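Local structure of alpha-L-rhamnosidase (Aspergillus terreus, 6GSZ) at residues 4-9 with 26-31; 41-46 with 63-68; 79-84 with 93-98; 425-430 with 804-809. The protein probably catalyses the hydrolysis of terminal non-reducing alpha-L-rhamnose residues in alpha-L-rhamnosides, as a calcium-binding glycoside hydrolase. All blocks are in the same frame, centred on the assembly; numbering follows the deposited sequence. Where two conformers were deposited one is given.

Contact 1: residues 4-9 with 26-31; sequences ISQVAF and SWRFDG. With CA (calcium ion), chain T.
Ile4 and Trp27 pack together on one face of a two-stranded antiparallel sheet, whose strands 4-9 and 26-30 run 159° apart. The Ile4 side chain can be followed outward. Its CB has Arg28 O as its nearest atom across the contact. CG2, anti to the backbone N, drops onto the Trp27 side chain, 3.7 Å from CB of that residue. CG1 lies between the two rings, 4.1 Å from Trp27 CD1 and 4.3 Å from Phe29 CD1. At the tip, CD1 reaches the pyrrole side of the indole, 3.9 Å from Trp27 CD1. Val7 continues this apolar face, while Trp27 NE1 is held by Gln38.

The backbones are joined by Ser5 N to Arg28 O at 2.8 Å, by Arg28 N to Gln6 O at 3.0 Å, and by a reciprocal pair between Ala8 and Ser26, in which Ser26 N meets Ala8 O at 2.9 Å. Ser26 OG takes the amide N-H of Leu64. On the face that carries Ala8 and Ser26, Arg28 NH2 forms a salt bridge with Glu427. At the strand end, Asp30 OD1 binds a calcium ion at 2.3 Å, with waters as the other ligands. The chemistry therefore splits the sheet: Ile4, Val7, Trp27 and Phe29 face the interior of the immunoglobulin-like domain, whereas Ser26 and Arg28 offer polar groups to neighbouring parts of the chain.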
# COMPACT_ATOMS: atom_id res chain seq x y z
N ILE A 4 -8.68 2.96 -26.52
CA ILE A 4 -8.67 3.34 -25.10
C ILE A 4 -9.04 2.11 -24.27
O ILE A 4 -10.10 1.52 -24.48
CB ILE A 4 -9.61 4.53 -24.82
CG1 ILE A 4 -9.03 5.81 -25.44
CG2 ILE A 4 -9.85 4.69 -23.32
CD1 ILE A 4 -9.97 6.99 -25.43
N SER A 5 -8.15 1.74 -23.34
CA SER A 5 -8.30 0.53 -22.54
C SER A 5 -8.97 0.79 -21.20
O SER A 5 -9.47 -0.16 -20.62
CB SER A 5 -6.99 -0.14 -22.31
OG SER A 5 -6.06 0.74 -21.73
N GLN A 6 -8.92 2.03 -20.69
CA GLN A 6 -9.39 2.31 -19.32
C GLN A 6 -9.73 3.78 -19.30
O GLN A 6 -8.97 4.58 -19.84
CB GLN A 6 -8.27 2.06 -18.27
CG GLN A 6 -8.69 2.41 -16.84
CD GLN A 6 -7.61 2.45 -15.78
OE1 GLN A 6 -7.58 1.60 -14.87
NE2 GLN A 6 -6.75 3.46 -15.82
N VAL A 7 -10.88 4.11 -18.74
CA VAL A 7 -11.28 5.47 -18.42
C VAL A 7 -11.50 5.51 -16.92
O VAL A 7 -12.29 4.67 -16.39
CB VAL A 7 -12.54 5.91 -19.18
CG1 VAL A 7 -12.95 7.29 -18.74
CG2 VAL A 7 -12.29 5.90 -20.68
N ALA A 8 -10.80 6.42 -16.22
CA ALA A 8 -10.86 6.46 -14.80
C ALA A 8 -10.96 7.90 -14.27
O ALA A 8 -10.51 8.87 -14.92
CB ALA A 8 -9.68 5.76 -14.23
N PHE A 9 -11.54 8.03 -13.07
CA PHE A 9 -11.77 9.29 -12.42
C PHE A 9 -10.83 9.44 -11.22
O PHE A 9 -10.73 8.52 -10.38
CB PHE A 9 -13.22 9.34 -12.00
CG PHE A 9 -14.15 9.17 -13.17
CD1 PHE A 9 -14.39 10.22 -14.05
CD2 PHE A 9 -14.65 7.92 -13.49
CE1 PHE A 9 -15.15 10.03 -15.19
CE2 PHE A 9 -15.44 7.74 -14.61
CZ PHE A 9 -15.68 8.79 -15.48
N SER A 26 -9.01 10.47 -16.87
CA SER A 26 -7.81 9.92 -17.50
C SER A 26 -8.18 8.73 -18.39
O SER A 26 -9.12 8.01 -18.08
CB SER A 26 -6.79 9.44 -16.48
OG SER A 26 -6.44 10.45 -15.55
N TRP A 27 -7.43 8.53 -19.47
CA TRP A 27 -7.62 7.34 -20.26
C TRP A 27 -6.27 6.75 -20.60
O TRP A 27 -5.37 7.47 -21.03
CB TRP A 27 -8.46 7.62 -21.51
CG TRP A 27 -8.08 8.86 -22.27
CD1 TRP A 27 -7.32 8.96 -23.41
CD2 TRP A 27 -8.58 10.17 -22.01
NE1 TRP A 27 -7.29 10.26 -23.81
CE2 TRP A 27 -8.05 11.03 -22.99
CE3 TRP A 27 -9.43 10.70 -21.02
CZ2 TRP A 27 -8.33 12.38 -23.00
CZ3 TRP A 27 -9.72 12.04 -21.03
CH2 TRP A 27 -9.17 12.88 -22.02
N ARG A 28 -6.18 5.44 -20.52
CA ARG A 28 -5.00 4.71 -20.94
C ARG A 28 -5.22 4.13 -22.35
O ARG A 28 -6.33 3.77 -22.71
CB ARG A 28 -4.80 3.66 -19.85
CG ARG A 28 -3.46 2.96 -19.87
CD ARG A 28 -3.40 2.14 -18.60
NE ARG A 28 -2.78 2.87 -17.51
CZ ARG A 28 -2.86 2.56 -16.23
NH1 ARG A 28 -1.89 2.96 -15.42
NH2 ARG A 28 -3.89 1.87 -15.77
N PHE A 29 -4.14 4.04 -23.12
CA PHE A 29 -4.17 3.56 -24.48
C PHE A 29 -3.65 2.13 -24.56
O PHE A 29 -2.79 1.70 -23.75
CB PHE A 29 -3.29 4.45 -25.35
CG PHE A 29 -3.72 5.88 -25.43
CD1 PHE A 29 -4.79 6.27 -26.23
CD2 PHE A 29 -3.08 6.85 -24.68
CE1 PHE A 29 -5.15 7.61 -26.34
CE2 PHE A 29 -3.48 8.17 -24.74
CZ PHE A 29 -4.49 8.56 -25.59
N ASP A 30 -4.12 1.42 -25.59
CA ASP A 30 -3.59 0.11 -25.98
C ASP A 30 -3.34 0.17 -27.49
O ASP A 30 -4.10 0.73 -28.22
CB ASP A 30 -4.55 -1.01 -25.56
CG ASP A 30 -4.06 -2.44 -25.73
OD1 ASP A 30 -2.88 -2.68 -26.09
OD2 ASP A 30 -4.89 -3.32 -25.49
N GLY A 31 -2.27 -0.46 -27.95
CA GLY A 31 -2.01 -0.49 -29.37
C GLY A 31 -0.54 -0.30 -29.67
O GLY A 31 0.17 0.20 -28.88
CA CA T . -0.92 -3.92 -25.78
O HOH W 1 -3.43 0.06 -21.45
O HOH W 2 -8.30 10.26 -13.67
O HOH W 3 -0.08 -2.72 -27.51
O HOH W 4 -0.82 -2.82 -24.17
O HOH W 5 1.38 -4.18 -24.62

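Contact 2: residues 41-46 with 63-68; sequences YEIEVK and VLVPWP. With CA (calcium ion), chain I.
This is an apolar contact between a sheet strand and a loop, with no direct hydrogen bond across it: 63-68, from the connection between strands 53-58 and 78-86, lies over one face of strand 38-46 in the immunoglobulin-like domain. Every second residue of the strand takes part. Tyr41 and Val65 approach from opposite directions, Tyr41 CZ lying 3.8 Å from Val65 CG2. With chi1 at 62° the Tyr41 phenol points at Val65, and a water in the plane of the ring, at its edge, bridges Tyr41 OH (2.7 Å) to Pro66 O (2.8 Å). Ile43 meets Pro68 roughly at a right angle, CG2 of Ile43 being 3.9 Å from Pro68 CG. Val45 is shared: CG2 touches the same proline, and CG1 comes within 4.1 Å of Trp67 CH2. CD of Pro68 sits over one face of the Trp67 indole, toward its rim.

Val63 O binds a calcium ion at 2.3 Å, with Asp61 and four waters among the other ligands. Leu64 and Val65 then both face Val25, a G1 beta bulge. Apolar strand residues facing inward under this loop are consistent with the interior of an immunoglobulin-like beta sandwich.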
# COMPACT_ATOMS: atom_id res chain seq x y z
N TYR A 41 -9.40 15.43 -27.86
CA TYR A 41 -10.26 14.38 -27.30
C TYR A 41 -11.70 14.89 -27.28
O TYR A 41 -11.98 16.07 -27.28
CB TYR A 41 -9.78 13.93 -25.92
CG TYR A 41 -9.79 14.98 -24.85
CD1 TYR A 41 -10.96 15.28 -24.16
CD2 TYR A 41 -8.62 15.60 -24.43
CE1 TYR A 41 -10.97 16.20 -23.12
CE2 TYR A 41 -8.62 16.50 -23.39
CZ TYR A 41 -9.79 16.77 -22.68
OH TYR A 41 -9.76 17.68 -21.64
N GLU A 42 -12.60 13.90 -27.17
CA GLU A 42 -14.01 14.13 -26.92
C GLU A 42 -14.41 13.28 -25.71
O GLU A 42 -14.08 12.11 -25.64
CB GLU A 42 -14.86 13.79 -28.15
CG GLU A 42 -14.74 14.85 -29.23
CD GLU A 42 -15.56 14.57 -30.47
OE1 GLU A 42 -16.09 13.46 -30.59
OE2 GLU A 42 -15.57 15.46 -31.36
N ILE A 43 -15.13 13.93 -24.80
CA ILE A 43 -15.75 13.25 -23.65
C ILE A 43 -17.27 13.38 -23.80
O ILE A 43 -17.80 14.48 -23.87
CB ILE A 43 -15.29 13.84 -22.30
CG1 ILE A 43 -13.78 13.79 -22.14
CG2 ILE A 43 -16.00 13.09 -21.17
CD1 ILE A 43 -13.22 14.44 -20.88
N GLU A 44 -17.93 12.22 -23.85
CA GLU A 44 -19.40 12.10 -23.87
C GLU A 44 -19.88 11.90 -22.44
O GLU A 44 -19.43 10.97 -21.76
CB GLU A 44 -19.80 10.93 -24.75
CG GLU A 44 -21.32 10.74 -24.90
CD GLU A 44 -21.62 9.40 -25.53
OE1 GLU A 44 -21.97 9.36 -26.73
OE2 GLU A 44 -21.40 8.37 -24.83
N VAL A 45 -20.77 12.78 -22.00
CA VAL A 45 -21.39 12.67 -20.70
C VAL A 45 -22.91 12.51 -20.87
O VAL A 45 -23.59 13.41 -21.39
CB VAL A 45 -21.06 13.89 -19.83
CG1 VAL A 45 -21.66 13.74 -18.43
CG2 VAL A 45 -19.56 14.12 -19.78
N LYS A 46 -23.43 11.37 -20.38
CA LYS A 46 -24.88 11.06 -20.46
C LYS A 46 -25.50 11.12 -19.06
O LYS A 46 -25.00 10.44 -18.16
CB LYS A 46 -25.10 9.69 -21.13
CG LYS A 46 -26.54 9.23 -21.22
CD LYS A 46 -27.38 10.04 -22.17
CE LYS A 46 -28.79 9.50 -22.31
NZ LYS A 46 -29.65 9.95 -21.19
N VAL A 63 -4.26 12.58 -19.18
CA VAL A 63 -4.17 12.21 -17.77
C VAL A 63 -4.64 13.36 -16.90
O VAL A 63 -4.08 14.46 -16.93
CB VAL A 63 -2.72 11.82 -17.40
CG1 VAL A 63 -2.60 11.52 -15.90
CG2 VAL A 63 -2.23 10.65 -18.23
N LEU A 64 -5.65 13.05 -16.08
CA LEU A 64 -6.17 14.01 -15.08
C LEU A 64 -6.61 15.34 -15.74
O LEU A 64 -6.32 16.45 -15.21
CB LEU A 64 -5.16 14.20 -13.96
CG LEU A 64 -4.86 12.92 -13.15
CD1 LEU A 64 -3.60 13.10 -12.30
CD2 LEU A 64 -6.02 12.48 -12.25
N VAL A 65 -7.38 15.21 -16.82
CA VAL A 65 -7.94 16.37 -17.50
C VAL A 65 -9.21 16.81 -16.77
O VAL A 65 -9.75 16.05 -15.96
CB VAL A 65 -8.25 16.09 -18.99
CG1 VAL A 65 -7.05 15.43 -19.69
CG2 VAL A 65 -9.50 15.26 -19.18
N PRO A 66 -9.70 18.04 -16.96
CA PRO A 66 -10.86 18.50 -16.22
C PRO A 66 -12.18 17.79 -16.53
O PRO A 66 -12.40 17.28 -17.61
CB PRO A 66 -10.98 19.98 -16.61
CG PRO A 66 -9.61 20.35 -17.13
CD PRO A 66 -9.13 19.08 -17.82
N TRP A 67 -13.00 17.66 -15.47
CA TRP A 67 -14.39 17.29 -15.69
C TRP A 67 -15.03 18.32 -16.62
O TRP A 67 -14.94 19.50 -16.33
CB TRP A 67 -15.10 17.26 -14.34
CG TRP A 67 -16.56 16.94 -14.43
CD1 TRP A 67 -17.61 17.80 -14.22
CD2 TRP A 67 -17.14 15.68 -14.80
NE1 TRP A 67 -18.80 17.16 -14.43
CE2 TRP A 67 -18.54 15.85 -14.77
CE3 TRP A 67 -16.60 14.44 -15.15
CZ2 TRP A 67 -19.41 14.82 -15.12
CZ3 TRP A 67 -17.47 13.42 -15.48
CH2 TRP A 67 -18.85 13.61 -15.46
N PRO A 68 -15.63 17.91 -17.74
CA PRO A 68 -16.10 18.89 -18.73
C PRO A 68 -17.54 19.38 -18.59
O PRO A 68 -17.97 20.28 -19.27
CB PRO A 68 -15.98 18.10 -20.04
CG PRO A 68 -16.31 16.67 -19.61
CD PRO A 68 -15.63 16.53 -18.26
CA CA I . -2.39 15.97 -17.21
O HOH W 6 -12.01 18.06 -20.24
O HOH W 7 -3.76 17.46 -15.85
O HOH W 8 -1.55 15.33 -15.00
O HOH W 9 -0.38 14.77 -17.75
O HOH W 10 -0.80 17.78 -17.38

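Contact 3: residues 79-84 with 93-98; sequences TVRVRS and TPWSDA
Val82 and Ser96 exchange two bonds: Ser96 N gives its hydrogen to Val82 O at 2.8 Å, and Val82 N gives its own to Ser96 OG at 3.0 Å, nearly straight at 169°. Ser84 and Thr93 repeat the scheme, with Thr93 N on Ser84 O and Ser84 N on Thr93 OG1, also 3.0 Å. Each hydroxyl replaces a carbonyl as acceptor and passes its own proton on, Thr93 OG1 to Pro94 O (2.8 Å) and Ser96 OG to Asp97 O, both from above the carbonyl plane. Chi1 near +70° turns both hydroxyls to the strand. Ser84 OG bonds to Gln38, and Thr93 O accepts from two waters, the nearer at 2.7 Å.

From Thr93 to Ala98 the backbone angles are those of a left-handed polyproline II helix, and the Trp-Ser pair, with arginines on the indole, resembles the WSXWS region of fibronectin type III domains in cytokine receptors. The Arg81 guanidinium lies flat on one face of Trp95, planes 19° apart, a cation-pi stack with CZ 4.1 Å from the centroid of the five-membered ring. Over the opposite face the extended Arg83 chain puts CD above the indole centre and makes a CH-pi contact, CG 3.7 Å from the six-membered ring centroid. Salt bridges to Glu44 and Glu42 satisfy Arg81 NE and Arg83 NH2, and a water ties Arg81 NH1 (3.0 Å) to Ser96 O.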
# COMPACT_ATOMS: atom_id res chain seq x y z
N THR A 79 -22.82 8.62 -17.13
CA THR A 79 -22.16 7.60 -17.93
C THR A 79 -21.25 8.31 -18.91
O THR A 79 -21.69 9.24 -19.55
CB THR A 79 -23.19 6.70 -18.64
OG1 THR A 79 -24.00 6.12 -17.61
CG2 THR A 79 -22.56 5.61 -19.46
N VAL A 80 -20.00 7.85 -19.00
CA VAL A 80 -18.95 8.59 -19.71
C VAL A 80 -18.29 7.69 -20.73
O VAL A 80 -17.99 6.53 -20.45
CB VAL A 80 -17.92 9.12 -18.70
CG1 VAL A 80 -16.74 9.73 -19.43
CG2 VAL A 80 -18.57 10.16 -17.79
N ARG A 81 -18.04 8.26 -21.93
CA ARG A 81 -17.14 7.63 -22.90
C ARG A 81 -16.16 8.70 -23.38
O ARG A 81 -16.48 9.88 -23.31
CB ARG A 81 -17.90 7.04 -24.09
CG ARG A 81 -18.90 5.95 -23.74
CD ARG A 81 -19.41 5.25 -24.99
NE ARG A 81 -20.18 6.15 -25.82
CZ ARG A 81 -20.45 5.91 -27.12
NH1 ARG A 81 -20.03 4.79 -27.70
NH2 ARG A 81 -21.11 6.81 -27.84
N VAL A 82 -14.99 8.26 -23.85
CA VAL A 82 -13.97 9.13 -24.38
C VAL A 82 -13.52 8.59 -25.72
O VAL A 82 -13.43 7.40 -25.92
CB VAL A 82 -12.78 9.23 -23.41
CG1 VAL A 82 -11.68 10.14 -23.94
CG2 VAL A 82 -13.25 9.66 -22.02
N ARG A 83 -13.10 9.50 -26.61
CA ARG A 83 -12.32 9.11 -27.78
C ARG A 83 -11.25 10.17 -28.00
O ARG A 83 -11.40 11.30 -27.65
CB ARG A 83 -13.17 8.85 -29.02
CG ARG A 83 -13.95 10.05 -29.51
CD ARG A 83 -14.73 9.67 -30.77
NE ARG A 83 -15.45 10.81 -31.28
CZ ARG A 83 -16.08 10.84 -32.45
NH1 ARG A 83 -16.06 9.77 -33.24
NH2 ARG A 83 -16.69 11.95 -32.81
N SER A 84 -10.17 9.70 -28.59
CA SER A 84 -8.95 10.46 -28.73
C SER A 84 -8.55 10.52 -30.22
O SER A 84 -8.66 9.53 -30.93
CB SER A 84 -7.89 9.83 -27.86
OG SER A 84 -6.65 10.47 -28.05
N THR A 93 -8.91 6.90 -31.95
CA THR A 93 -9.51 5.77 -31.26
C THR A 93 -11.00 5.69 -31.55
O THR A 93 -11.67 6.70 -31.76
CB THR A 93 -9.30 5.84 -29.74
OG1 THR A 93 -10.20 6.80 -29.18
CG2 THR A 93 -7.86 6.13 -29.36
N PRO A 94 -11.57 4.46 -31.50
CA PRO A 94 -13.00 4.34 -31.29
C PRO A 94 -13.39 4.95 -29.94
O PRO A 94 -12.54 5.20 -29.07
CB PRO A 94 -13.24 2.82 -31.26
CG PRO A 94 -11.99 2.19 -31.84
CD PRO A 94 -10.88 3.17 -31.55
N TRP A 95 -14.69 5.15 -29.74
CA TRP A 95 -15.18 5.45 -28.40
C TRP A 95 -14.80 4.33 -27.45
O TRP A 95 -14.88 3.14 -27.79
CB TRP A 95 -16.70 5.60 -28.40
CG TRP A 95 -17.21 6.87 -29.00
CD1 TRP A 95 -17.88 7.00 -30.18
CD2 TRP A 95 -17.20 8.17 -28.40
NE1 TRP A 95 -18.24 8.30 -30.37
CE2 TRP A 95 -17.84 9.05 -29.30
CE3 TRP A 95 -16.69 8.70 -27.22
CZ2 TRP A 95 -17.98 10.41 -29.03
CZ3 TRP A 95 -16.83 10.04 -26.95
CH2 TRP A 95 -17.48 10.89 -27.84
N SER A 96 -14.38 4.74 -26.26
CA SER A 96 -14.11 3.83 -25.18
C SER A 96 -15.38 3.08 -24.77
O SER A 96 -16.48 3.49 -25.05
CB SER A 96 -13.58 4.60 -23.98
OG SER A 96 -14.59 5.37 -23.40
N ASP A 97 -15.17 1.97 -24.05
CA ASP A 97 -16.27 1.37 -23.31
C ASP A 97 -16.75 2.40 -22.29
O ASP A 97 -15.96 3.17 -21.77
CB ASP A 97 -15.84 0.08 -22.61
CG ASP A 97 -15.45 -1.02 -23.55
OD1 ASP A 97 -15.90 -0.99 -24.73
OD2 ASP A 97 -14.67 -1.90 -23.12
N ALA A 98 -18.07 2.41 -22.05
CA ALA A 98 -18.67 3.32 -21.12
C ALA A 98 -18.31 2.94 -19.68
O ALA A 98 -18.19 1.76 -19.31
CB ALA A 98 -20.18 3.32 -21.32
O HOH W 11 -18.60 2.37 -26.52
O HOH W 12 -13.64 7.55 -33.45
O HOH W 13 -11.60 9.46 -32.21

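Contact 4: residues 425-430 with 804-809; sequences DMERTG and KFLTPY
Thr429 and Leu806 bury more surface here than any other pair, 75 and 66 Å², and a single hydrogen bond joins them: Leu806 N to Thr429 O, 2.8 Å, with 161° at the hydrogen. The same Thr429 oxygen also receives the CA-H of Phe805 at 3.3 Å, so one carbonyl serves two neighbouring residues of strand 800-807. The Thr429 side chain stands at about a right angle to that of Leu806, its CG2 lying 4.0 Å from Leu806 CB. With chi1 at 54°, Thr429 OG1 is directed to the Phe805 ring, 3.7 Å from CE1, and bonds to the carbonyl of Phe483. Farther out, CD2 of Leu806 rests 3.9 Å from Glu427 OE2.

Phe805, third in buried surface, runs beside Thr429 and points the same way; its CG lies anti to the backbone N (chi1 179°), which swings the ring edge towards Gly430 CA. Phe483 stacks on this ring from the helical domain. Gly430 CA in turn gives a CA-H contact to Lys804 O, and Gly430 O is gripped side-on by both NE and NH1 of Arg428, nearly in the guanidinium plane, which should fix the turn of that peptide. Gly430 and Phe805 form an antiparallel non-hydrogen-bonded pair. This is where strand 430-434 joins strand 800-807 as the outermost strand of a five-stranded antiparallel sheet, so that the lead-in to the six-hairpin glycosidase domain is pinned to the C-terminal beta domain.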
# COMPACT_ATOMS: atom_id res chain seq x y z
N ASP A 425 -6.78 -3.57 -2.75
CA ASP A 425 -6.89 -4.19 -4.09
C ASP A 425 -6.51 -3.20 -5.20
O ASP A 425 -7.32 -2.78 -5.98
CB ASP A 425 -8.27 -4.79 -4.29
CG ASP A 425 -8.42 -5.70 -5.50
OD1 ASP A 425 -7.40 -6.09 -6.09
OD2 ASP A 425 -9.57 -5.96 -5.87
N MET A 426 -5.23 -2.82 -5.19
CA MET A 426 -4.67 -1.89 -6.15
C MET A 426 -4.49 -2.59 -7.50
O MET A 426 -4.27 -3.78 -7.58
CB MET A 426 -3.32 -1.40 -5.63
CG MET A 426 -3.42 -0.57 -4.33
SD MET A 426 -1.80 -0.26 -3.62
CE MET A 426 -1.27 -1.92 -3.23
N GLU A 427 -4.46 -1.78 -8.57
CA GLU A 427 -4.21 -2.32 -9.90
C GLU A 427 -2.72 -2.65 -10.04
O GLU A 427 -1.87 -1.79 -9.78
CB GLU A 427 -4.62 -1.31 -10.96
CG GLU A 427 -4.47 -1.83 -12.36
CD GLU A 427 -4.98 -0.89 -13.45
OE1 GLU A 427 -5.09 0.35 -13.20
OE2 GLU A 427 -5.30 -1.41 -14.55
N ARG A 428 -2.41 -3.90 -10.38
CA ARG A 428 -1.05 -4.31 -10.66
C ARG A 428 -0.52 -3.62 -11.92
O ARG A 428 -1.20 -3.59 -12.96
CB ARG A 428 -0.98 -5.83 -10.85
CG ARG A 428 0.41 -6.39 -11.03
CD ARG A 428 1.27 -6.34 -9.77
NE ARG A 428 2.63 -6.77 -10.09
CZ ARG A 428 3.02 -8.02 -10.24
NH1 ARG A 428 4.29 -8.30 -10.60
NH2 ARG A 428 2.14 -9.00 -9.98
N THR A 429 0.69 -3.07 -11.79
CA THR A 429 1.31 -2.31 -12.89
C THR A 429 2.70 -2.80 -13.26
O THR A 429 3.11 -2.55 -14.42
CB THR A 429 1.35 -0.81 -12.58
OG1 THR A 429 1.99 -0.56 -11.33
CG2 THR A 429 -0.02 -0.18 -12.57
N GLY A 430 3.50 -3.35 -12.36
CA GLY A 430 4.91 -3.56 -12.64
C GLY A 430 5.36 -4.99 -12.45
O GLY A 430 4.96 -5.65 -11.47
N LYS A 804 8.13 -4.90 -17.29
CA LYS A 804 6.95 -4.28 -17.82
C LYS A 804 6.41 -3.28 -16.79
O LYS A 804 6.39 -3.60 -15.59
CB LYS A 804 5.86 -5.32 -18.12
CG LYS A 804 6.25 -6.44 -19.06
CD LYS A 804 5.10 -7.36 -19.42
CE LYS A 804 5.56 -8.54 -20.25
NZ LYS A 804 4.48 -9.53 -20.48
N PHE A 805 5.90 -2.15 -17.26
CA PHE A 805 5.30 -1.15 -16.41
C PHE A 805 4.11 -0.51 -17.11
O PHE A 805 4.28 0.12 -18.17
CB PHE A 805 6.30 -0.09 -15.96
CG PHE A 805 5.69 0.97 -15.09
CD1 PHE A 805 5.08 0.60 -13.89
CD2 PHE A 805 5.65 2.28 -15.47
CE1 PHE A 805 4.46 1.55 -13.12
CE2 PHE A 805 5.02 3.23 -14.70
CZ PHE A 805 4.38 2.85 -13.52
N LEU A 806 2.94 -0.63 -16.47
CA LEU A 806 1.72 -0.01 -16.97
C LEU A 806 1.66 1.44 -16.51
O LEU A 806 1.21 1.76 -15.43
CB LEU A 806 0.52 -0.82 -16.51
CG LEU A 806 -0.82 -0.45 -17.13
CD1 LEU A 806 -0.81 -0.66 -18.63
CD2 LEU A 806 -1.90 -1.30 -16.48
N THR A 807 2.20 2.30 -17.35
CA THR A 807 2.21 3.72 -17.13
C THR A 807 0.78 4.26 -17.20
O THR A 807 -0.12 3.57 -17.71
CB THR A 807 3.04 4.48 -18.20
OG1 THR A 807 2.28 4.61 -19.40
CG2 THR A 807 4.40 3.89 -18.48
N PRO A 808 0.56 5.52 -16.76
CA PRO A 808 -0.72 6.18 -17.00
C PRO A 808 -1.18 6.29 -18.47
O PRO A 808 -2.33 6.65 -18.72
CB PRO A 808 -0.48 7.56 -16.35
CG PRO A 808 0.58 7.36 -15.30
CD PRO A 808 1.49 6.36 -15.98
N TYR A 809 -0.28 5.99 -19.41
CA TYR A 809 -0.53 6.06 -20.86
C TYR A 809 -0.74 4.68 -21.50
O TYR A 809 -1.21 4.61 -22.66
CB TYR A 809 0.63 6.77 -21.56
CG TYR A 809 0.78 8.17 -21.05
CD1 TYR A 809 0.08 9.21 -21.65
CD2 TYR A 809 1.58 8.46 -19.95
CE1 TYR A 809 0.12 10.50 -21.13
CE2 TYR A 809 1.65 9.73 -19.43
CZ TYR A 809 0.91 10.76 -20.01
OH TYR A 809 0.92 12.03 -19.50

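Overall arrangement
Contacts 1, 2 and 3 belong to one immunoglobulin-like domain, and their centres are 9 to 12 Å apart; Val82 of contact 3 packs on both Ile4 and Trp27 of contact 1, and Trp27 in turn meets the Tyr41 ring of contact 2 edge to face. Contact 4 lies in another part of the chain but its centre is about 12 Å from that of contact 1. They join through Phe29 N and Tyr809 O, 3.0 Å apart, and both line a pocket holding 2-(2-methoxyethoxy)ethanol, probably from the crystallisation liquor. Contacts 3 and 4 do not touch, with about 9 Å between nearest atoms. None of the four supplies a residue to the glucose-binding pocket.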